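Long-range contact in thymine dioxygenase (Neurospora crassa, PDB 5C3Q), which probably acts as an iron- and 2-oxoglutarate-dependent dioxygenase that hydroxylates the methyl group of thymine: residues I112-E124 against V203-E215. Numbering follows the deposited sequence.
Sequences IRSAAPDIKESYE and VFKINPGQVRAGE. With EDO (1,2-ethanediol), chain I.
The side-chain amide of Gln210 is sandwiched between two apolar groups: Ile119 CD1 stands over one face, 3.5 Å from Gln210 CD, and Ala116 CB over the other, 3.6 Å from Gln210 OE1. At the edge, Pro117 O sits in the amide plane and receives a hydrogen bond from Gln210 NE2 (2.9 Å), but from 48° above the carbonyl plane. Gln210 O lies in plane at the edge of the Phe204 ring. The contact joins two loops at the margin of the double-stranded beta-helix, running into strands 121-125 and 213-216, the latter ending in the nickel ligand His216. A bend at chi2 (79°) turns the Gln210 amide across the Ile119 side chain, and its rotation is fixed: NE2 also donates to Val211 O, while OE1 accepts from Asn207 ND2 and a water shared with Pro117 O. Ile119 CD1 also reaches Val203 CG1 at 4.0 Å. Nearer the 2-oxoglutarate pocket, the aliphatic part of Lys120 lies against Arg212 O, with CD at 3.5 Å. Arg212 NH2 donates to Pro286 O and Pro197 O, while a water in the guanidinium plane links NE to Ile119 O. Asp118 OD2 accepts a hydrogen bond from Gly214 N at 2.9 Å, 44° above the carboxylate plane.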
ATOM      1  N   ILE A 112      11.734 -18.240 -18.363  1.00 50.32           N
ATOM      2  CA  ILE A 112      12.465 -18.229 -17.090  1.00 48.62           C
ATOM      3  C   ILE A 112      13.844 -17.595 -17.258  1.00 47.32           C
ATOM      4  O   ILE A 112      14.242 -16.755 -16.457  1.00 46.64           O
ATOM      5  CB  ILE A 112      12.604 -19.651 -16.494  1.00 48.70           C
ATOM      6  CG1 ILE A 112      11.239 -20.161 -16.019  1.00 48.09           C
ATOM      7  CG2 ILE A 112      13.584 -19.664 -15.326  1.00 49.11           C
ATOM      8  CD1 ILE A 112      11.163 -21.661 -15.847  1.00 48.62           C
ATOM      9  N   ARG A 113      14.562 -18.001 -18.304  1.00 47.19           N
ATOM     10  CA  ARG A 113      15.895 -17.461 -18.589  1.00 46.96           C
ATOM     11  C   ARG A 113      15.873 -15.956 -18.867  1.00 45.97           C
ATOM     12  O   ARG A 113      16.785 -15.232 -18.466  1.00 44.65           O
ATOM     13  CB  ARG A 113      16.537 -18.203 -19.767  1.00 47.24           C
ATOM     14  CG  ARG A 113      17.057 -19.581 -19.399  1.00 47.59           C
ATOM     15  CD  ARG A 113      17.467 -20.386 -20.621  1.00 48.32           C
ATOM     16  NE  ARG A 113      18.175 -21.612 -20.244  1.00 48.81           N
ATOM     17  CZ  ARG A 113      18.357 -22.670 -21.034  1.00 49.57           C
ATOM     18  NH1 ARG A 113      19.025 -23.726 -20.576  1.00 50.04           N
ATOM     19  NH2 ARG A 113      17.877 -22.691 -22.274  1.00 49.77           N
ATOM     20  N   SER A 114      14.828 -15.494 -19.546  1.00 46.19           N
ATOM     21  CA  SER A 114      14.703 -14.084 -19.915  1.00 46.40           C
ATOM     22  C   SER A 114      13.974 -13.247 -18.859  1.00 45.43           C
ATOM     23  O   SER A 114      13.889 -12.026 -18.993  1.00 45.51           O
ATOM     24  CB  SER A 114      13.985 -13.961 -21.261  1.00 47.12           C
ATOM     25  OG  SER A 114      12.719 -14.598 -21.220  1.00 47.33           O
ATOM     26  N   ALA A 115      13.457 -13.892 -17.813  1.00 44.78           N
ATOM     27  CA  ALA A 115      12.685 -13.191 -16.780  1.00 44.06           C
ATOM     28  C   ALA A 115      13.562 -12.236 -15.972  1.00 43.57           C
ATOM     29  O   ALA A 115      14.707 -12.556 -15.641  1.00 45.01           O
ATOM     30  CB  ALA A 115      11.998 -14.186 -15.853  1.00 43.86           C
ATOM     31  N   ALA A 116      13.009 -11.064 -15.662  1.00 41.66           N
ATOM     32  CA  ALA A 116      13.720 -10.028 -14.926  1.00 40.74           C
ATOM     33  C   ALA A 116      12.978  -9.730 -13.623  1.00 39.21           C
ATOM     34  O   ALA A 116      11.913  -9.118 -13.651  1.00 38.25           O
ATOM     35  CB  ALA A 116      13.824  -8.773 -15.775  1.00 41.32           C
ATOM     36  N   PRO A 117      13.527 -10.168 -12.477  1.00 38.53           N
ATOM     37  CA  PRO A 117      12.824  -9.922 -11.210  1.00 37.24           C
ATOM     38  C   PRO A 117      12.832  -8.449 -10.789  1.00 35.65           C
ATOM     39  O   PRO A 117      13.758  -7.712 -11.130  1.00 34.87           O
ATOM     40  CB  PRO A 117      13.594 -10.782 -10.200  1.00 38.11           C
ATOM     41  CG  PRO A 117      14.938 -10.990 -10.800  1.00 39.34           C
ATOM     42  CD  PRO A 117      14.761 -10.954 -12.290  1.00 39.58           C
ATOM     43  N   ASP A 118      11.796  -8.036 -10.061  1.00 34.02           N
ATOM     44  CA  ASP A 118      11.676  -6.658  -9.569  1.00 33.16           C
ATOM     45  C   ASP A 118      12.927  -6.254  -8.790  1.00 32.83           C
ATOM     46  O   ASP A 118      13.419  -7.018  -7.966  1.00 33.10           O
ATOM     47  CB  ASP A 118      10.445  -6.519  -8.668  1.00 32.52           C
ATOM     48  CG  ASP A 118       9.132  -6.641  -9.432  1.00 32.39           C
ATOM     49  OD1 ASP A 118       9.151  -6.739 -10.677  1.00 32.74           O
ATOM     50  OD2 ASP A 118       8.070  -6.638  -8.777  1.00 31.84           O
ATOM     51  N   ILE A 119      13.450  -5.061  -9.068  1.00 32.20           N
ATOM     52  CA  ILE A 119      14.657  -4.586  -8.399  1.00 31.84           C
ATOM     53  C   ILE A 119      14.244  -3.845  -7.129  1.00 30.65           C
ATOM     54  O   ILE A 119      14.165  -2.618  -7.101  1.00 29.74           O
ATOM     55  CB  ILE A 119      15.512  -3.682  -9.310  1.00 32.39           C
ATOM     56  CG1 ILE A 119      15.790  -4.372 -10.649  1.00 33.37           C
ATOM     57  CG2 ILE A 119      16.832  -3.347  -8.628  1.00 32.84           C
ATOM     58  CD1 ILE A 119      16.335  -3.444 -11.717  1.00 33.94           C
ATOM     59  N   LYS A 120      13.967  -4.614  -6.081  1.00 30.21           N
ATOM     60  CA  LYS A 120      13.470  -4.068  -4.825  1.00 29.48           C
ATOM     61  C   LYS A 120      13.785  -5.012  -3.669  1.00 28.70           C
ATOM     62  O   LYS A 120      14.071  -6.185  -3.876  1.00 28.88           O
ATOM     63  CB  LYS A 120      11.954  -3.841  -4.910  1.00 29.78           C
ATOM     64  CG  LYS A 120      11.118  -5.118  -4.971  1.00 30.60           C
ATOM     65  CD  LYS A 120       9.626  -4.822  -4.953  1.00 31.17           C
ATOM     66  CE  LYS A 120       8.808  -6.103  -4.905  1.00 32.32           C
ATOM     67  NZ  LYS A 120       7.354  -5.822  -4.724  1.00 33.01           N
ATOM     68  N   GLU A 121      13.746  -4.484  -2.453  1.00 27.61           N
ATOM     69  CA  GLU A 121      13.750  -5.320  -1.259  1.00 27.15           C
ATOM     70  C   GLU A 121      12.739  -4.749  -0.278  1.00 25.74           C
ATOM     71  O   GLU A 121      12.395  -3.566  -0.346  1.00 25.26           O
ATOM     72  CB  GLU A 121      15.151  -5.430  -0.636  1.00 28.36           C
ATOM     73  CG  GLU A 121      15.842  -4.106  -0.367  1.00 29.11           C
ATOM     74  CD  GLU A 121      17.253  -4.259   0.182  1.00 30.20           C
ATOM     75  OE1 GLU A 121      17.608  -5.335   0.711  1.00 30.83           O
ATOM     76  OE2 GLU A 121      18.015  -3.276   0.107  1.00 30.59           O
ATOM     77  N   SER A 122      12.241  -5.597   0.613  1.00 24.76           N
ATOM     78  CA  SER A 122      11.206  -5.184   1.547  1.00 23.91           C
ATOM     79  C   SER A 122      11.370  -5.837   2.912  1.00 23.98           C
ATOM     80  O   SER A 122      11.989  -6.893   3.048  1.00 23.80           O
ATOM     81  CB  SER A 122       9.820  -5.499   0.980  1.00 23.39           C
ATOM     82  OG  SER A 122       9.628  -6.891   0.834  1.00 23.87           O
ATOM     83  N   TYR A 123      10.816  -5.175   3.918  1.00 23.78           N
ATOM     84  CA  TYR A 123      10.762  -5.706   5.263  1.00 23.91           C
ATOM     85  C   TYR A 123       9.383  -5.402   5.837  1.00 23.42           C
ATOM     86  O   TYR A 123       8.975  -4.238   5.914  1.00 23.23           O
ATOM     87  CB  TYR A 123      11.861  -5.086   6.122  1.00 24.74           C
ATOM     88  CG  TYR A 123      11.863  -5.592   7.543  1.00 25.14           C
ATOM     89  CD1 TYR A 123      12.357  -6.857   7.851  1.00 25.62           C
ATOM     90  CD2 TYR A 123      11.366  -4.810   8.579  1.00 25.12           C
ATOM     91  CE1 TYR A 123      12.358  -7.327   9.153  1.00 26.19           C
ATOM     92  CE2 TYR A 123      11.363  -5.271   9.882  1.00 25.78           C
ATOM     93  CZ  TYR A 123      11.859  -6.527  10.165  1.00 26.19           C
ATOM     94  OH  TYR A 123      11.849  -6.979  11.464  1.00 27.24           O
ATOM     95  N   GLU A 124       8.676  -6.451   6.244  1.00 23.58           N
ATOM     96  CA  GLU A 124       7.293  -6.326   6.687  1.00 23.64           C
ATOM     97  C   GLU A 124       7.104  -6.587   8.184  1.00 24.04           C
ATOM     98  O   GLU A 124       7.626  -7.559   8.742  1.00 23.37           O
ATOM     99  CB  GLU A 124       6.411  -7.236   5.846  1.00 23.93           C
ATOM    100  CG  GLU A 124       6.242  -6.683   4.436  1.00 23.93           C
ATOM    101  CD  GLU A 124       5.727  -7.696   3.443  1.00 24.45           C
ATOM    102  OE1 GLU A 124       4.828  -7.337   2.646  1.00 24.76           O
ATOM    103  OE2 GLU A 124       6.226  -8.839   3.443  1.00 25.40           O
ATOM    104  N   VAL A 203      20.052  -0.963 -17.442  1.00 39.93           N
ATOM    105  CA  VAL A 203      19.499  -2.234 -16.952  1.00 39.94           C
ATOM    106  C   VAL A 203      18.101  -2.474 -17.519  1.00 39.61           C
ATOM    107  O   VAL A 203      17.761  -3.598 -17.888  1.00 38.75           O
ATOM    108  CB  VAL A 203      19.439  -2.283 -15.406  1.00 39.52           C
ATOM    109  CG1 VAL A 203      18.677  -3.513 -14.921  1.00 39.12           C
ATOM    110  CG2 VAL A 203      20.842  -2.277 -14.817  1.00 40.30           C
ATOM    111  N   PHE A 204      17.309  -1.406 -17.597  1.00 39.81           N
ATOM    112  CA  PHE A 204      15.946  -1.476 -18.128  1.00 40.27           C
ATOM    113  C   PHE A 204      15.890  -1.713 -19.647  1.00 42.08           C
ATOM    114  O   PHE A 204      14.854  -2.117 -20.170  1.00 42.25           O
ATOM    115  CB  PHE A 204      15.170  -0.209 -17.749  1.00 39.81           C
ATOM    116  CG  PHE A 204      14.944  -0.062 -16.267  1.00 38.68           C
ATOM    117  CD1 PHE A 204      15.881   0.574 -15.462  1.00 38.36           C
ATOM    118  CD2 PHE A 204      13.798  -0.573 -15.673  1.00 37.62           C
ATOM    119  CE1 PHE A 204      15.675   0.701 -14.096  1.00 37.70           C
ATOM    120  CE2 PHE A 204      13.588  -0.451 -14.308  1.00 36.89           C
ATOM    121  CZ  PHE A 204      14.528   0.186 -13.519  1.00 36.72           C
ATOM    122  N   LYS A 205      16.997  -1.455 -20.344  1.00 44.99           N
ATOM    123  CA  LYS A 205      17.127  -1.780 -21.775  1.00 46.77           C
ATOM    124  C   LYS A 205      17.708  -3.176 -21.986  1.00 47.09           C
ATOM    125  O   LYS A 205      17.281  -3.900 -22.884  1.00 47.71           O
ATOM    126  CB  LYS A 205      18.007  -0.759 -22.496  1.00 48.68           C
ATOM    127  CG  LYS A 205      17.361   0.601 -22.715  1.00 49.73           C
ATOM    128  CD  LYS A 205      17.997   1.343 -23.885  1.00 51.92           C
ATOM    129  CE  LYS A 205      19.503   1.511 -23.720  1.00 53.09           C
ATOM    130  NZ  LYS A 205      20.117   2.259 -24.853  1.00 54.79           N
ATOM    131  N   ILE A 206      18.694  -3.544 -21.169  1.00 47.55           N
ATOM    132  CA  ILE A 206      19.268  -4.894 -21.201  1.00 47.71           C
ATOM    133  C   ILE A 206      18.192  -5.934 -20.868  1.00 47.02           C
ATOM    134  O   ILE A 206      18.130  -6.993 -21.496  1.00 46.67           O
ATOM    135  CB  ILE A 206      20.450  -5.038 -20.213  1.00 48.23           C
ATOM    136  CG1 ILE A 206      21.641  -4.185 -20.673  1.00 49.47           C
ATOM    137  CG2 ILE A 206      20.885  -6.497 -20.090  1.00 48.60           C
ATOM    138  CD1 ILE A 206      22.713  -3.992 -19.618  1.00 49.36           C
ATOM    139  N   ASN A 207      17.364  -5.621 -19.870  1.00 45.40           N
ATOM    140  CA  ASN A 207      16.239  -6.465 -19.477  1.00 45.10           C
ATOM    141  C   ASN A 207      14.912  -5.809 -19.863  1.00 44.77           C
ATOM    142  O   ASN A 207      14.314  -5.101 -19.051  1.00 44.89           O
ATOM    143  CB  ASN A 207      16.260  -6.708 -17.960  1.00 44.85           C
ATOM    144  CG  ASN A 207      17.547  -7.361 -17.483  1.00 45.78           C
ATOM    145  OD1 ASN A 207      18.154  -8.160 -18.192  1.00 46.44           O
ATOM    146  ND2 ASN A 207      17.962  -7.029 -16.263  1.00 45.80           N
ATOM    147  N   PRO A 208      14.443  -6.025 -21.105  1.00 45.01           N
ATOM    148  CA  PRO A 208      13.155  -5.410 -21.454  1.00 44.59           C
ATOM    149  C   PRO A 208      12.006  -6.018 -20.643  1.00 42.87           C
ATOM    150  O   PRO A 208      11.970  -7.234 -20.437  1.00 43.53           O
ATOM    151  CB  PRO A 208      13.005  -5.694 -22.955  1.00 45.65           C
ATOM    152  CG  PRO A 208      13.961  -6.791 -23.271  1.00 46.13           C
ATOM    153  CD  PRO A 208      15.021  -6.814 -22.209  1.00 46.31           C
ATOM    154  N   GLY A 209      11.097  -5.169 -20.173  1.00 40.72           N
ATOM    155  CA  GLY A 209      10.034  -5.589 -19.258  1.00 39.03           C
ATOM    156  C   GLY A 209      10.402  -5.424 -17.789  1.00 37.31           C
ATOM    157  O   GLY A 209       9.563  -5.618 -16.910  1.00 37.17           O
ATOM    158  N   GLN A 210      11.656  -5.064 -17.527  1.00 36.12           N
ATOM    159  CA  GLN A 210      12.166  -4.832 -16.172  1.00 35.28           C
ATOM    160  C   GLN A 210      11.425  -3.695 -15.468  1.00 32.25           C
ATOM    161  O   GLN A 210      11.290  -2.616 -16.027  1.00 32.09           O
ATOM    162  CB  GLN A 210      13.655  -4.470 -16.258  1.00 36.78           C
ATOM    163  CG  GLN A 210      14.323  -4.100 -14.948  1.00 37.37           C
ATOM    164  CD  GLN A 210      14.675  -5.320 -14.132  1.00 38.19           C
ATOM    165  OE1 GLN A 210      15.690  -5.976 -14.387  1.00 37.97           O
ATOM    166  NE2 GLN A 210      13.842  -5.635 -13.145  1.00 37.88           N
ATOM    167  N   VAL A 211      10.965  -3.933 -14.242  1.00 30.13           N
ATOM    168  CA  VAL A 211      10.369  -2.862 -13.425  1.00 28.54           C
ATOM    169  C   VAL A 211      10.910  -2.868 -11.995  1.00 27.61           C
ATOM    170  O   VAL A 211      11.674  -3.755 -11.609  1.00 27.21           O
ATOM    171  CB  VAL A 211       8.824  -2.927 -13.411  1.00 27.93           C
ATOM    172  CG1 VAL A 211       8.276  -2.721 -14.813  1.00 28.50           C
ATOM    173  CG2 VAL A 211       8.321  -4.243 -12.827  1.00 27.80           C
ATOM    174  N   ARG A 212      10.532  -1.850 -11.225  1.00 26.29           N
ATOM    175  CA  ARG A 212      10.880  -1.783  -9.810  1.00 25.46           C
ATOM    176  C   ARG A 212       9.839  -2.524  -8.966  1.00 24.38           C
ATOM    177  O   ARG A 212      10.195  -3.224  -8.020  1.00 24.16           O
ATOM    178  CB  ARG A 212      11.054  -0.326  -9.356  1.00 25.42           C
ATOM    179  CG  ARG A 212      12.486   0.167  -9.517  1.00 25.88           C
ATOM    180  CD  ARG A 212      12.676   1.614  -9.083  1.00 25.79           C
ATOM    181  NE  ARG A 212      14.071   1.885  -8.730  1.00 26.19           N
ATOM    182  CZ  ARG A 212      14.594   3.092  -8.526  1.00 26.47           C
ATOM    183  NH1 ARG A 212      13.857   4.193  -8.643  1.00 26.43           N
ATOM    184  NH2 ARG A 212      15.877   3.198  -8.200  1.00 27.09           N
ATOM    185  N   ALA A 213       8.562  -2.369  -9.316  1.00 23.77           N
ATOM    186  CA  ALA A 213       7.476  -3.157  -8.719  1.00 22.95           C
ATOM    187  C   ALA A 213       6.439  -3.516  -9.780  1.00 22.66           C
ATOM    188  O   ALA A 213       5.880  -2.633 -10.424  1.00 22.30           O
ATOM    189  CB  ALA A 213       6.815  -2.400  -7.579  1.00 22.69           C
ATOM    190  N   GLY A 214       6.182  -4.814  -9.949  1.00 22.70           N
ATOM    191  CA  GLY A 214       5.237  -5.293 -10.958  1.00 22.51           C
ATOM    192  C   GLY A 214       3.818  -4.807 -10.730  1.00 22.20           C
ATOM    193  O   GLY A 214       3.413  -4.557  -9.592  1.00 21.27           O
ATOM    194  N   GLU A 215       3.062  -4.669 -11.818  1.00 22.22           N
ATOM    195  CA  GLU A 215       1.676  -4.233 -11.736  1.00 22.06           C
ATOM    196  C   GLU A 215       0.839  -5.184 -10.877  1.00 20.92           C
ATOM    197  O   GLU A 215       1.005  -6.406 -10.923  1.00 20.55           O
ATOM    198  CB  GLU A 215       1.055  -4.065 -13.129  1.00 23.57           C
ATOM    199  CG  GLU A 215       0.926  -5.335 -13.959  1.00 25.24           C
ATOM    200  CD  GLU A 215       0.249  -5.085 -15.296  1.00 27.08           C
ATOM    201  OE1 GLU A 215       0.444  -3.998 -15.873  1.00 28.35           O
ATOM    202  OE2 GLU A 215      -0.473  -5.982 -15.781  1.00 29.53           O
TER
HETATM  203  C1  EDO I 405       6.766 -10.650   0.959  1.00 42.02           C
HETATM  204  O1  EDO I 405       6.298  -9.324   0.696  1.00 40.80           O
HETATM  205  C2  EDO I 405       7.322 -11.277  -0.311  1.00 41.97           C
HETATM  206  O2  EDO I 405       6.290 -11.932  -1.054  1.00 43.13           O
HETATM  207  O   HOH W   1      10.679  -6.597 -13.126  1.00 32.40           O
HETATM  208  O   HOH W   2      16.000  -7.835 -12.663  1.00 43.83           O
HETATM  209  O   HOH W   3      15.666  -0.421  -8.039  1.00 25.35           O